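Long-range contacts in ribosomal RNA small subunit methyltransferase Nep1 (Archaeoglobus fulgidus, PDB 3O7B), which probably methylates N1 of a specific pseudouridine in 16S ribosomal RNA, with S-adenosylmethionine as methyl donor, during assembly of the small ribosomal subunit: residues 101-106 with 119-124; 134-139 with 151-156. All coordinates share one frame; numbering follows the deposited sequence. Where two conformers were deposited one is given.

Contact 1: residues 101-106 with 119-124; sequences PLRDFE and VNRETR
Arg121 drives its guanidinium group between the ring of Phe105 and the guanidinium of Arg103, and there it grips the loop that leads into strand 105-111. Its NH2 donates to Leu102 O at 2.8 Å, from above the carbonyl plane, and NE adds a weak bond to the same oxygen. Ser100 O also takes NH2, and Leu98 O, at the end of helix 87-98, takes NH1. CD comes over the Phe105 ring, a CH-pi contact of 4.2 Å to the centroid, through an extended chi1 (-178°) and a bend at chi2. Arg121 and Glu122 are the middle residues of a type I beta turn, braced by an Asx turn in which Asn120 OD1 accepts from Glu122 N. Glu122 OE1 receives Arg103 NH2 at 2.8 Å in a salt bridge, from above the carboxylate plane; OE2 takes a weak but straight second bond (170°). Arg103 NH1 bonds Ser100 O. Cutting Arg121 back to an alanine is likely to rob the Leu98 and Leu102 carbonyls of this donor and uncover one Phe105 face. Like charges approach without bonding, Arg103 NE 3.4 Å from Arg121 NH2, a closeness probably made tolerable by the Glu122 carboxylate and by carbonyl dipoles.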
# COMPACT_ATOMS: atom_id res chain seq x y z
N PRO A 101 14.21 -6.28 -2.63
CA PRO A 101 15.34 -7.13 -2.25
C PRO A 101 16.69 -6.40 -2.24
O PRO A 101 17.69 -6.95 -1.77
CB PRO A 101 15.33 -8.21 -3.33
CG PRO A 101 14.82 -7.53 -4.51
CD PRO A 101 13.76 -6.56 -4.00
N LEU A 102 16.72 -5.17 -2.74
CA LEU A 102 17.96 -4.40 -2.80
C LEU A 102 18.16 -3.68 -1.47
O LEU A 102 17.27 -2.97 -1.00
CB LEU A 102 17.88 -3.42 -3.96
CG LEU A 102 19.09 -2.58 -4.37
CD1 LEU A 102 20.37 -3.40 -4.45
CD2 LEU A 102 18.79 -1.92 -5.70
N ARG A 103 19.33 -3.89 -0.86
CA ARG A 103 19.58 -3.43 0.51
C ARG A 103 20.63 -2.30 0.59
O ARG A 103 21.12 -2.00 1.68
CB ARG A 103 19.96 -4.62 1.41
CG ARG A 103 18.97 -5.80 1.37
CD ARG A 103 17.89 -5.67 2.44
NE ARG A 103 16.56 -5.95 1.90
CZ ARG A 103 15.49 -6.25 2.63
NH1 ARG A 103 14.33 -6.47 2.02
NH2 ARG A 103 15.55 -6.33 3.96
N ASP A 104 20.92 -1.65 -0.54
CA ASP A 104 22.01 -0.65 -0.66
C ASP A 104 21.54 0.79 -0.44
O ASP A 104 22.15 1.75 -0.95
CB ASP A 104 22.67 -0.74 -2.05
CG ASP A 104 21.83 -0.09 -3.15
OD1 ASP A 104 20.59 -0.08 -3.02
OD2 ASP A 104 22.42 0.41 -4.14
N PHE A 105 20.45 0.94 0.29
CA PHE A 105 19.96 2.26 0.59
C PHE A 105 19.44 2.39 2.01
O PHE A 105 19.04 1.42 2.66
CB PHE A 105 18.91 2.74 -0.43
CG PHE A 105 17.66 1.88 -0.50
CD1 PHE A 105 16.60 2.12 0.36
CD2 PHE A 105 17.54 0.88 -1.46
CE1 PHE A 105 15.43 1.35 0.28
CE2 PHE A 105 16.38 0.11 -1.56
CZ PHE A 105 15.33 0.34 -0.68
N GLU A 106 19.49 3.62 2.50
CA GLU A 106 18.88 4.01 3.76
C GLU A 106 17.50 4.61 3.48
O GLU A 106 17.22 5.02 2.35
CB GLU A 106 19.72 5.05 4.50
CG GLU A 106 21.03 4.58 5.09
CD GLU A 106 21.62 5.65 6.02
OE1 GLU A 106 22.05 6.74 5.54
OE2 GLU A 106 21.64 5.42 7.24
N VAL A 119 14.59 4.96 9.42
CA VAL A 119 14.03 3.60 9.43
C VAL A 119 15.12 2.64 8.98
O VAL A 119 15.56 2.69 7.84
CB VAL A 119 12.78 3.48 8.50
CG1 VAL A 119 12.17 2.08 8.62
CG2 VAL A 119 11.73 4.53 8.86
N ASN A 120 15.57 1.76 9.89
CA ASN A 120 16.53 0.73 9.55
C ASN A 120 16.04 -0.06 8.35
O ASN A 120 14.87 -0.44 8.28
CB ASN A 120 16.67 -0.18 10.78
CG ASN A 120 17.80 -1.20 10.67
OD1 ASN A 120 18.08 -1.76 9.62
ND2 ASN A 120 18.44 -1.47 11.82
N ARG A 121 16.93 -0.28 7.39
CA ARG A 121 16.59 -0.97 6.17
C ARG A 121 16.00 -2.34 6.46
O ARG A 121 15.20 -2.84 5.68
CB ARG A 121 17.81 -1.02 5.23
CG ARG A 121 17.57 -1.70 3.89
CD ARG A 121 16.53 -0.95 3.05
NE ARG A 121 16.18 -1.66 1.83
CZ ARG A 121 15.25 -2.62 1.76
NH1 ARG A 121 14.57 -2.99 2.86
NH2 ARG A 121 14.99 -3.19 0.59
N GLU A 122 16.37 -2.93 7.59
CA GLU A 122 15.91 -4.27 7.93
C GLU A 122 14.59 -4.33 8.72
O GLU A 122 14.08 -5.40 9.05
CB GLU A 122 17.04 -5.08 8.58
CG GLU A 122 18.27 -5.27 7.65
CD GLU A 122 17.95 -5.92 6.30
OE1 GLU A 122 17.15 -6.88 6.25
OE2 GLU A 122 18.50 -5.48 5.27
N THR A 123 13.99 -3.17 8.99
CA THR A 123 12.74 -3.10 9.74
C THR A 123 11.57 -3.71 8.95
O THR A 123 11.38 -3.41 7.77
CB THR A 123 12.40 -1.63 10.09
OG1 THR A 123 13.44 -1.12 10.93
CG2 THR A 123 11.08 -1.51 10.84
N ARG A 124 10.78 -4.57 9.61
CA ARG A 124 9.53 -5.08 9.06
C ARG A 124 8.41 -4.29 9.68
O ARG A 124 8.06 -4.49 10.85
CB ARG A 124 9.33 -6.57 9.39
CG ARG A 124 10.33 -7.55 8.80
CD ARG A 124 9.83 -9.01 9.03
NE ARG A 124 9.24 -9.21 10.36
CZ ARG A 124 9.91 -9.62 11.45
NH1 ARG A 124 11.20 -9.91 11.36
NH2 ARG A 124 9.27 -9.74 12.62

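Contact 2: residues 134-139 with 151-156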
# COMPACT_ATOMS: atom_id res chain seq x y z
N GLY A 134 -0.48 2.42 15.58
CA GLY A 134 -0.07 2.20 16.96
C GLY A 134 1.44 2.25 17.12
O GLY A 134 1.95 2.79 18.11
N LEU A 135 2.16 1.72 16.15
CA LEU A 135 3.62 1.74 16.20
C LEU A 135 4.14 3.18 16.06
O LEU A 135 5.08 3.59 16.76
CB LEU A 135 4.22 0.84 15.11
CG LEU A 135 5.74 0.74 15.13
CD1 LEU A 135 6.24 0.03 16.39
CD2 LEU A 135 6.22 0.02 13.91
N MET A 136 3.52 3.97 15.20
CA MET A 136 3.90 5.38 15.07
C MET A 136 3.60 6.16 16.33
O MET A 136 4.42 7.00 16.75
CB MET A 136 3.20 6.03 13.87
CG MET A 136 3.65 5.50 12.52
SD MET A 136 5.41 5.71 12.18
CE MET A 136 6.06 4.13 12.72
N GLU A 137 2.47 5.88 16.98
CA GLU A 137 2.18 6.50 18.29
C GLU A 137 3.26 6.16 19.31
O GLU A 137 3.74 7.05 20.06
CB GLU A 137 0.80 6.10 18.78
CG GLU A 137 -0.29 6.74 17.92
CD GLU A 137 -1.69 6.19 18.12
OE1 GLU A 137 -1.83 5.18 18.85
OE2 GLU A 137 -2.65 6.76 17.56
N LYS A 138 3.67 4.90 19.34
CA LYS A 138 4.74 4.49 20.25
C LYS A 138 6.06 5.19 19.91
O LYS A 138 6.78 5.64 20.80
CB LYS A 138 4.91 2.97 20.20
CG LYS A 138 5.95 2.45 21.18
CD LYS A 138 6.09 0.94 21.08
CE LYS A 138 7.00 0.43 22.19
NZ LYS A 138 7.03 -1.05 22.18
N LEU A 139 6.37 5.30 18.62
CA LEU A 139 7.57 6.00 18.19
C LEU A 139 7.57 7.46 18.67
O LEU A 139 8.58 7.96 19.18
CB LEU A 139 7.69 5.91 16.67
CG LEU A 139 8.80 6.76 16.07
CD1 LEU A 139 10.18 6.22 16.42
CD2 LEU A 139 8.62 6.83 14.56
N THR A 151 18.69 -0.50 16.84
CA THR A 151 17.65 0.47 16.55
C THR A 151 16.97 0.14 15.23
O THR A 151 17.63 -0.10 14.22
CB THR A 151 18.23 1.89 16.53
OG1 THR A 151 18.81 2.17 17.81
CG2 THR A 151 17.12 2.89 16.28
N LEU A 152 15.64 0.08 15.27
CA LEU A 152 14.82 -0.15 14.08
C LEU A 152 14.26 1.14 13.49
O LEU A 152 14.24 1.32 12.26
CB LEU A 152 13.66 -1.11 14.40
CG LEU A 152 14.05 -2.53 14.81
CD1 LEU A 152 12.76 -3.33 15.09
CD2 LEU A 152 14.89 -3.22 13.76
N ILE A 153 13.79 2.03 14.36
CA ILE A 153 13.23 3.31 13.94
C ILE A 153 13.56 4.32 15.01
O ILE A 153 13.43 4.02 16.18
CB ILE A 153 11.69 3.26 13.79
CG1 ILE A 153 11.22 2.01 13.03
CG2 ILE A 153 11.19 4.57 13.14
CD1 ILE A 153 9.68 1.83 13.02
N GLU A 154 14.01 5.52 14.61
CA GLU A 154 14.36 6.54 15.60
C GLU A 154 14.31 7.96 15.04
O GLU A 154 14.73 8.17 13.90
CB GLU A 154 15.78 6.29 16.12
CG GLU A 154 16.13 7.10 17.36
CD GLU A 154 17.51 6.81 17.90
OE1 GLU A 154 18.45 6.56 17.11
OE2 GLU A 154 17.66 6.84 19.14
N PHE A 155 13.82 8.91 15.85
CA PHE A 155 13.96 10.33 15.50
C PHE A 155 15.43 10.71 15.57
O PHE A 155 16.15 10.29 16.50
CB PHE A 155 13.19 11.22 16.46
CG PHE A 155 11.72 11.21 16.23
CD1 PHE A 155 11.14 12.05 15.30
CD2 PHE A 155 10.89 10.32 16.93
CE1 PHE A 155 9.76 12.05 15.08
CE2 PHE A 155 9.51 10.31 16.72
CZ PHE A 155 8.95 11.16 15.79
N LYS A 156 15.89 11.49 14.60
CA LYS A 156 17.26 12.00 14.63
C LYS A 156 17.27 13.50 14.90
O LYS A 156 16.43 14.23 14.36
CB LYS A 156 17.98 11.71 13.31
CG LYS A 156 18.07 10.23 12.94
CD LYS A 156 18.85 9.40 13.95
CE LYS A 156 19.31 8.10 13.30
NZ LYS A 156 20.23 7.31 14.16
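Leu139 and Ile153 meet where helix 129-142 packs on the hairpin of strands 144-147 and 150-156, at the edge of the mixed sheet of this SPOUT-class methyltransferase. Leu152 and Ile153 form a classic beta bulge opposite Ile145, and the chain turns a corner there while Ile153 directs its side chain at the helix. No hydrogen bond crosses between the segments, so the contact is apolar packing. Its aliphatic portion centres on Ile153, which uses both branches. CG2 lies 3.7 Å from Leu139 CD2, the two side chains crossing at about a right angle; CD1 reaches Leu135 CD2 tip to tip at 4.0 Å, with Met136 CE more loosely placed at 4.3 Å from the same CD1. Ile117 and Leu125 also touch Ile153. The aromatic portion belongs to Phe155, two residues further on, which approaches Leu139 obliquely. Its ring is engaged from outside the segments as well, by Phe140 edge-to-face and by Arg143 in a cation-pi contact. Placing CG anti to the carbonyl carbon (chi1 -75°) carries the ring to the helix, where CE2 stands 3.7 Å from Leu139 CG. The ring edge also meets backbone: Leu139 O lies near the ring plane, 3.5 Å from Phe155 CE2.

From the N terminus, the chain leaves helix 87-98, and contact 1 closes the loop formed by strands 105-111 and 116-119, tying the loop before the first to the turn after the second. Helix 129-142 follows, and contact 2 closes a second loop through strand 144-147 to strand 150-156. The two loops run in series, neither nested nor crossed, with centres about 15 Å apart. They meet where the turn after strand 116-119 bonds the start of strand 150-156: Asn120 N lies 2.8 Å from Leu152 O, and Asn120 ND2 lies 2.9 Å from Thr151 O, both probable hydrogen bonds. Together they tie helices 87-98 and 129-142 to the same sheet.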